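Local coordinates for protein histidine kinase (Caulobacter vibrioides, PDB 6TNE) that probably relays phosphoryl groups as the receiver domain of the hybrid histidine kinase CckA, taking part in phosphorylation-based signalling, at residues P76-S81 / E112-Q117; D32-L37 / P57-P62. All coordinates share one frame; numbering follows the deposited sequence.

From the N terminus, the chain runs through strand 2-6, helix 10-21 and strand 26-30 before helix 33-42 begins in contact 2. That contact closes the loop made by the rest of this helix, strand 49-53 and the turn that follows, bringing the start of helix 33-42 against the turn that leads into helix 61-72. Strand 77-81 then opens contact 1, which closes at helix 107-118. The two loops follow in series, neither nesting nor crossing. Contact 2 joins the start of helix 33-42 to the turn before helix 61-72 at the surface, whereas contact 1 lays the C-terminal helix on the central sheet. Phe79 of contact 1 packs on Gly61 and Pro62 of contact 2.

Contact 1 of 2, residues P76-S81 / E112-Q117; sequences PVMFIS and ERVKQQ
Strand 77-81 and helix 112-117 run nearly antiparallel, their N-to-C directions 158° apart and their axes 10.2 Å from each other at closest approach. Pro76 comes nearest to Gln117, with CA atoms 6.5 Å apart, and farther along Met78 faces Val114. This is the C-terminal helix of the doubly wound CheY-like receiver fold, lying on one face of the five-stranded parallel sheet. Val77 turns to the other face and meets Leu65 and Arg69 of helix 61-72. The contact is apolar in the main. At the Pro76 end the ring leans on the base of the Gln117 side chain, Pro76 CG to Gln117 CB being 4.0 Å, and the same CG also lies near the Gln117 backbone carbonyl. Beyond CG the Gln117 chain is extended and crosses the Met78 side chain at about a right angle, its end lying beside Met78 CB. Met78 reaches from the strand toward the helix. Its CG stands anti to the backbone N and chi2 is extended as well, which carries the sulfur toward the helix. The Met78 SD passes 4.2 Å from the Arg113 CB, the two side chains crossing nearly perpendicularly. Leu49 also touches Val114, and Leu101 touches Arg113, so neighbouring strands share the same helix face. Only at chi3 (53°) does the methionine bend, turning its terminal methyl toward Val114, where Met78 CE rests 4.1 Å from Val114 CG2.

Contact 2 of 2, residues D32-L37 / P57-P62; sequences DGEEAL and PGIDGP
Pro57 sends its carbonyl toward the first turn of helix 33-42, where Pro57 O lies 3.9 Å from Asp32 CB and faces a bridging water. Asp32 is the N-cap of that helix, Glu35 N donating to Asp32 OD1 at 2.9 Å in a nearly straight bond. The water accepts from the helix-start amide Gly33 N at 2.7 Å and is placed to donate to Pro57 O and Ile59 O, though its two hydrogens cannot serve every acceptor around it. Gly58 follows with a positive phi, a backbone shape natural to glycine, and its CA passes 3.6 Å from Glu34 OE1. The same carboxylate oxygen then receives the next amide: Ile59 N donates to Glu34 OE1 at 3.1 Å, meeting it on the syn side and 28° out of the carboxylate plane. A bend at chi2 (85°) folds the glutamate over toward the turn, and its chain slides past Ile59 in the opposite direction. This turn follows the strand that in receiver domains ends with the phospho-acceptor aspartate, and it has the Pro-Gly-x-Asp-Gly sequence common in the CheY-like family. Ile59 is the main apolar piece. With chi1 at 65°, CG1 sits between its backbone N and carbonyl carbon and is laid against the helix, 3.9 Å from Gly33 CA, where the absence of a side chain permits so close an approach. CD1 lies over the same glycine, and CG2 flanks Glu34 OE1. Asp60 caps the start of helix 61-72, its OD1 also bonded to Thr63 OG1. Gly61 opens that helix, its backbone hydrogen-bonded to Val54, and the ring of Pro62 packs on Val54.

Contact 1 of 2, residues P76-S81 / E112-Q117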
ATOM      1  N   PRO A  76      -6.619   6.871   1.500  1.00 17.92           N
ATOM      2  CA  PRO A  76      -5.505   7.350   0.675  1.00 19.05           C
ATOM      3  C   PRO A  76      -4.721   6.197   0.070  1.00 16.54           C
ATOM      4  O   PRO A  76      -4.763   5.051   0.530  1.00 15.04           O
ATOM      5  CB  PRO A  76      -4.635   8.118   1.677  1.00 20.70           C
ATOM      6  CG  PRO A  76      -5.015   7.528   3.076  1.00 24.14           C
ATOM      7  CD  PRO A  76      -6.477   7.245   2.925  1.00 19.43           C
ATOM      8  N   VAL A  77      -3.988   6.528  -0.975  1.00 16.91           N
ATOM      9  CA  VAL A  77      -3.192   5.574  -1.734  1.00 15.86           C
ATOM     10  C   VAL A  77      -1.814   6.173  -1.925  1.00 14.83           C
ATOM     11  O   VAL A  77      -1.704   7.348  -2.312  1.00 17.68           O
ATOM     12  CB  VAL A  77      -3.837   5.242  -3.098  1.00 17.71           C
ATOM     13  CG1 VAL A  77      -2.948   4.318  -3.912  1.00 20.50           C
ATOM     14  CG2 VAL A  77      -5.287   4.747  -2.922  1.00 20.10           C
ATOM     15  N   MET A  78      -0.777   5.385  -1.689  1.00 13.07           N
ATOM     16  CA  MET A  78       0.602   5.804  -1.871  1.00 12.04           C
ATOM     17  C   MET A  78       1.279   4.815  -2.785  1.00 11.62           C
ATOM     18  O   MET A  78       1.349   3.610  -2.468  1.00 12.54           O
ATOM     19  CB  MET A  78       1.297   5.782  -0.536  1.00 14.62           C
ATOM     20  CG  MET A  78       2.723   6.200  -0.602  1.00 18.83           C
ATOM     21  SD  MET A  78       3.525   6.423   0.975  1.00 30.80           S
ATOM     22  CE  MET A  78       3.227   4.933   1.833  1.00 44.70           C
ATOM     23  N   PHE A  79       1.734   5.272  -3.935  1.00 11.48           N
ATOM     24  CA  PHE A  79       2.500   4.457  -4.858  1.00 11.62           C
ATOM     25  C   PHE A  79       3.969   4.605  -4.570  1.00 12.72           C
ATOM     26  O   PHE A  79       4.437   5.698  -4.256  1.00 14.39           O
ATOM     27  CB  PHE A  79       2.206   4.873  -6.292  1.00 12.83           C
ATOM     28  CG  PHE A  79       0.845   4.450  -6.748  1.00 12.38           C
ATOM     29  CD1 PHE A  79       0.499   3.082  -6.790  1.00 13.12           C
ATOM     30  CD2 PHE A  79      -0.110   5.386  -7.076  1.00 14.67           C
ATOM     31  CE1 PHE A  79      -0.782   2.677  -7.173  1.00 13.87           C
ATOM     32  CE2 PHE A  79      -1.393   4.982  -7.434  1.00 15.92           C
ATOM     33  CZ  PHE A  79      -1.720   3.646  -7.490  1.00 15.10           C
ATOM     34  N   ILE A  80       4.693   3.518  -4.724  1.00 12.99           N
ATOM     35  CA  ILE A  80       6.133   3.482  -4.552  1.00 13.52           C
ATOM     36  C   ILE A  80       6.749   2.938  -5.835  1.00 12.99           C
ATOM     37  O   ILE A  80       6.197   2.041  -6.473  1.00 14.34           O
ATOM     38  CB  ILE A  80       6.555   2.669  -3.309  1.00 13.82           C
ATOM     39  CG1 ILE A  80       6.162   1.189  -3.373  1.00 14.25           C
ATOM     40  CG2 ILE A  80       5.970   3.316  -2.018  1.00 17.42           C
ATOM     41  CD1 ILE A  80       6.644   0.388  -2.224  1.00 17.00           C
ATOM     42  N   SER A  81       7.911   3.465  -6.214  1.00 13.98           N
ATOM     43  CA  SER A  81       8.587   2.917  -7.392  1.00 17.02           C
ATOM     44  C   SER A  81       9.990   3.473  -7.457  1.00 18.38           C
ATOM     45  O   SER A  81      10.245   4.597  -7.007  1.00 19.56           O
ATOM     46  CB  SER A  81       7.911   3.284  -8.728  1.00 19.46           C
ATOM     47  OG  SER A  81       8.554   2.628  -9.822  1.00 21.17           O
ATOM     48  N   GLU A 112       6.699   8.902   8.214  1.00 22.62           N
ATOM     49  CA  GLU A 112       6.182  10.265   8.188  1.00 25.70           C
ATOM     50  C   GLU A 112       5.013  10.396   7.210  1.00 22.63           C
ATOM     51  O   GLU A 112       4.000  11.021   7.531  1.00 23.05           O
ATOM     52  CB  GLU A 112       7.323  11.169   7.764  1.00 28.57           C
ATOM     53  CG  GLU A 112       7.044  12.610   7.591  1.00 37.03           C
ATOM     54  CD  GLU A 112       8.353  13.387   7.442  1.00 46.53           C
ATOM     55  OE1 GLU A 112       8.343  14.619   7.622  1.00 49.98           O
ATOM     56  OE2 GLU A 112       9.394  12.759   7.147  1.00 51.14           O
ATOM     57  N   ARG A 113       5.161   9.861   5.993  1.00 21.49           N
ATOM     58  CA  ARG A 113       4.092   9.960   4.992  1.00 23.53           C
ATOM     59  C   ARG A 113       2.862   9.153   5.385  1.00 20.49           C
ATOM     60  O   ARG A 113       1.735   9.598   5.170  1.00 22.07           O
ATOM     61  CB  ARG A 113       4.582   9.494   3.625  1.00 23.43           C
ATOM     62  CG  ARG A 113       5.789  10.222   3.119  1.00 27.84           C
ATOM     63  CD  ARG A 113       5.539  11.671   2.748  1.00 34.33           C
ATOM     64  NE  ARG A 113       6.616  12.042   1.838  1.00 37.45           N
ATOM     65  CZ  ARG A 113       6.610  11.718   0.548  1.00 36.63           C
ATOM     66  NH1 ARG A 113       5.568  11.051   0.024  1.00 33.39           N
ATOM     67  NH2 ARG A 113       7.644  12.042  -0.220  1.00 39.70           N
ATOM     68  N   VAL A 114       3.055   7.981   5.983  1.00 20.98           N
ATOM     69  CA  VAL A 114       1.899   7.210   6.433  1.00 20.87           C
ATOM     70  C   VAL A 114       1.135   8.015   7.473  1.00 20.90           C
ATOM     71  O   VAL A 114      -0.097   8.144   7.431  1.00 21.43           O
ATOM     72  CB  VAL A 114       2.354   5.859   7.007  1.00 21.13           C
ATOM     73  CG1 VAL A 114       1.238   5.185   7.765  1.00 21.54           C
ATOM     74  CG2 VAL A 114       2.857   4.951   5.896  1.00 21.00           C
ATOM     75  N   LYS A 115       1.873   8.567   8.438  1.00 23.30           N
ATOM     76  CA  LYS A 115       1.236   9.366   9.479  1.00 25.37           C
ATOM     77  C   LYS A 115       0.487  10.564   8.893  1.00 25.30           C
ATOM     78  O   LYS A 115      -0.653  10.860   9.288  1.00 26.88           O
ATOM     79  CB  LYS A 115       2.324   9.853  10.434  1.00 27.45           C
ATOM     80  CG  LYS A 115       1.788  10.481  11.710  1.00 36.89           C
ATOM     81  CD  LYS A 115       2.881  10.573  12.781  1.00 45.94           C
ATOM     82  CE  LYS A 115       3.516  11.934  12.806  1.00 52.07           C
ATOM     83  NZ  LYS A 115       2.631  12.925  13.495  1.00 52.26           N
ATOM     84  N   GLN A 116       1.109  11.273   7.956  1.00 25.35           N
ATOM     85  CA  GLN A 116       0.461  12.426   7.338  1.00 28.30           C
ATOM     86  C   GLN A 116      -0.838  12.028   6.642  1.00 26.74           C
ATOM     87  O   GLN A 116      -1.876  12.672   6.829  1.00 29.55           O
ATOM     88  CB  GLN A 116       1.444  13.052   6.352  1.00 31.87           C
ATOM     89  CG  GLN A 116       1.185  14.478   6.024  1.00 38.74           C
ATOM     90  CD  GLN A 116       0.219  14.603   4.899  1.00 49.00           C
ATOM     91  OE1 GLN A 116       0.373  13.947   3.866  1.00 49.44           O
ATOM     92  NE2 GLN A 116      -0.810  15.434   5.085  1.00 49.52           N
ATOM     93  N   GLN A 117      -0.794  10.970   5.822  1.00 25.40           N
ATOM     94  CA  GLN A 117      -1.973  10.531   5.081  1.00 25.82           C
ATOM     95  C   GLN A 117      -3.072  10.056   6.006  1.00 26.08           C
ATOM     96  O   GLN A 117      -4.254  10.248   5.698  1.00 27.65           O
ATOM     97  CB  GLN A 117      -1.629   9.443   4.057  1.00 23.58           C
ATOM     98  CG  GLN A 117      -0.796   9.973   2.923  1.00 25.98           C
ATOM     99  CD  GLN A 117      -0.065   8.879   2.232  1.00 38.75           C
ATOM    100  OE1 GLN A 117       0.725   8.154   2.848  1.00 45.84           O
ATOM    101  NE2 GLN A 117      -0.288   8.754   0.937  1.00 41.37           N
TER

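Contact 2 of 2, residues D32-L37 / P57-P62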
ATOM      1  N   ASP A  32       0.988  -9.230  -5.186  1.00 12.66           N
ATOM      2  CA  ASP A  32       0.557  -8.862  -6.528  1.00 13.73           C
ATOM      3  C   ASP A  32      -0.843  -8.281  -6.445  1.00 12.14           C
ATOM      4  O   ASP A  32      -1.511  -8.330  -5.403  1.00 12.70           O
ATOM      5  CB  ASP A  32       0.622  -9.995  -7.551  1.00 16.82           C
ATOM      6  CG  ASP A  32      -0.155 -11.159  -7.157  1.00 18.97           C
ATOM      7  OD1 ASP A  32      -1.298 -11.091  -6.729  1.00 20.32           O
ATOM      8  OD2 ASP A  32       0.391 -12.242  -7.279  1.00 26.09           O
ATOM      9  N   GLY A  33      -1.276  -7.699  -7.559  1.00 13.59           N
ATOM     10  CA  GLY A  33      -2.553  -7.019  -7.569  1.00 15.03           C
ATOM     11  C   GLY A  33      -3.736  -7.928  -7.448  1.00 15.21           C
ATOM     12  O   GLY A  33      -4.747  -7.564  -6.861  1.00 17.15           O
ATOM     13  N   GLU A  34      -3.640  -9.117  -8.015  1.00 17.60           N
ATOM     14  CA  GLU A  34      -4.749 -10.040  -7.928  1.00 20.42           C
ATOM     15  C   GLU A  34      -5.012 -10.456  -6.453  1.00 16.72           C
ATOM     16  O   GLU A  34      -6.161 -10.480  -5.984  1.00 18.29           O
ATOM     17  CB  GLU A  34      -4.459 -11.130  -8.971  1.00 27.14           C
ATOM     18  CG  GLU A  34      -4.373 -10.508 -10.524  1.00 34.31           C
ATOM     19  CD  GLU A  34      -2.988  -9.868 -11.120  1.00 35.11           C
ATOM     20  OE1 GLU A  34      -2.913  -9.538 -12.337  1.00 28.94           O
ATOM     21  OE2 GLU A  34      -1.953  -9.674 -10.468  1.00 24.20           O
ATOM     22  N   GLU A  35      -3.945 -10.736  -5.683  1.00 17.30           N
ATOM     23  CA  GLU A  35      -4.095 -10.992  -4.247  1.00 15.46           C
ATOM     24  C   GLU A  35      -4.622  -9.769  -3.522  1.00 13.10           C
ATOM     25  O   GLU A  35      -5.519  -9.857  -2.678  1.00 13.70           O
ATOM     26  CB  GLU A  35      -2.716 -11.341  -3.701  1.00 18.09           C
ATOM     27  CG  GLU A  35      -2.720 -11.581  -2.235  1.00 20.97           C
ATOM     28  CD  GLU A  35      -1.357 -11.977  -1.635  1.00 21.35           C
ATOM     29  OE1 GLU A  35      -1.349 -12.345  -0.462  1.00 26.87           O
ATOM     30  OE2 GLU A  35      -0.294 -11.914  -2.303  1.00 19.18           O
ATOM     31  N   ALA A  36      -4.071  -8.588  -3.846  1.00 11.52           N
ATOM     32  CA  ALA A  36      -4.506  -7.357  -3.205  1.00 11.37           C
ATOM     33  C   ALA A  36      -5.982  -7.097  -3.415  1.00 11.08           C
ATOM     34  O   ALA A  36      -6.663  -6.591  -2.525  1.00 11.32           O
ATOM     35  CB  ALA A  36      -3.660  -6.196  -3.683  1.00 12.31           C
ATOM     36  N   LEU A  37      -6.487  -7.372  -4.621  1.00 11.52           N
ATOM     37  CA  LEU A  37      -7.897  -7.117  -4.908  1.00 12.57           C
ATOM     38  C   LEU A  37      -8.791  -7.980  -4.027  1.00 12.39           C
ATOM     39  O   LEU A  37      -9.825  -7.524  -3.560  1.00 14.38           O
ATOM     40  CB  LEU A  37      -8.142  -7.345  -6.395  1.00 14.44           C
ATOM     41  CG  LEU A  37      -9.499  -6.924  -6.907  1.00 21.27           C
ATOM     42  CD1 LEU A  37      -9.808  -5.459  -6.635  1.00 19.49           C
ATOM     43  CD2 LEU A  37      -9.509  -7.213  -8.414  1.00 22.18           C
ATOM     44  N   PRO A  57       4.794  -7.998 -11.417  1.00 15.22           N
ATOM     45  CA  PRO A  57       4.226  -9.073 -12.260  1.00 15.91           C
ATOM     46  C   PRO A  57       2.702  -9.073 -12.085  1.00 14.75           C
ATOM     47  O   PRO A  57       2.190  -8.984 -10.946  1.00 17.03           O
ATOM     48  CB  PRO A  57       4.880 -10.338 -11.699  1.00 17.73           C
ATOM     49  CG  PRO A  57       6.199  -9.869 -11.071  1.00 19.73           C
ATOM     50  CD  PRO A  57       5.874  -8.472 -10.512  1.00 17.67           C
ATOM     51  N   GLY A  58       1.968  -9.162 -13.205  1.00 14.44           N
ATOM     52  CA  GLY A  58       0.527  -8.988 -13.165  1.00 14.47           C
ATOM     53  C   GLY A  58       0.137  -7.529 -13.390  1.00 13.43           C
ATOM     54  O   GLY A  58       0.883  -6.748 -13.976  1.00 14.19           O
ATOM     55  N   ILE A  59      -1.059  -7.155 -12.931  1.00 12.55           N
ATOM     56  CA  ILE A  59      -1.503  -5.775 -13.103  1.00 12.92           C
ATOM     57  C   ILE A  59      -0.612  -4.785 -12.349  1.00 12.00           C
ATOM     58  O   ILE A  59      -0.098  -5.061 -11.256  1.00 13.09           O
ATOM     59  CB  ILE A  59      -2.976  -5.597 -12.711  1.00 14.61           C
ATOM     60  CG1 ILE A  59      -3.212  -5.855 -11.197  1.00 14.37           C
ATOM     61  CG2 ILE A  59      -3.844  -6.463 -13.634  1.00 16.27           C
ATOM     62  CD1 ILE A  59      -4.643  -5.596 -10.778  1.00 16.28           C
ATOM     63  N   ASP A  60      -0.443  -3.613 -12.931  1.00 12.56           N
ATOM     64  CA  ASP A  60       0.304  -2.539 -12.273  1.00 12.71           C
ATOM     65  C   ASP A  60      -0.508  -1.946 -11.118  1.00 11.08           C
ATOM     66  O   ASP A  60      -1.727  -2.119 -11.014  1.00 12.02           O
ATOM     67  CB  ASP A  60       0.650  -1.447 -13.293  1.00 13.85           C
ATOM     68  CG  ASP A  60      -0.552  -1.027 -14.074  1.00 13.99           C
ATOM     69  OD1 ASP A  60      -1.290  -0.105 -13.634  1.00 15.88           O
ATOM     70  OD2 ASP A  60      -0.807  -1.675 -15.109  1.00 14.68           O
ATOM     71  N   GLY A  61       0.183  -1.206 -10.237  1.00 11.92           N
ATOM     72  CA  GLY A  61      -0.453  -0.575  -9.095  1.00 12.15           C
ATOM     73  C   GLY A  61      -1.607   0.352  -9.458  1.00 11.82           C
ATOM     74  O   GLY A  61      -2.687   0.290  -8.856  1.00 11.93           O
ATOM     75  N   PRO A  62      -1.434   1.231 -10.457  1.00 12.11           N
ATOM     76  CA  PRO A  62      -2.562   2.111 -10.825  1.00 12.97           C
ATOM     77  C   PRO A  62      -3.787   1.352 -11.334  1.00 13.15           C
ATOM     78  O   PRO A  62      -4.927   1.733 -11.034  1.00 14.21           O
ATOM     79  CB  PRO A  62      -1.937   3.032 -11.875  1.00 14.22           C
ATOM     80  CG  PRO A  62      -0.517   3.107 -11.398  1.00 14.67           C
ATOM     81  CD  PRO A  62      -0.162   1.727 -11.009  1.00 13.67           C
TER
HETATM   82  O   HOH W   1       0.263  -7.346  -9.808  1.00 16.01           O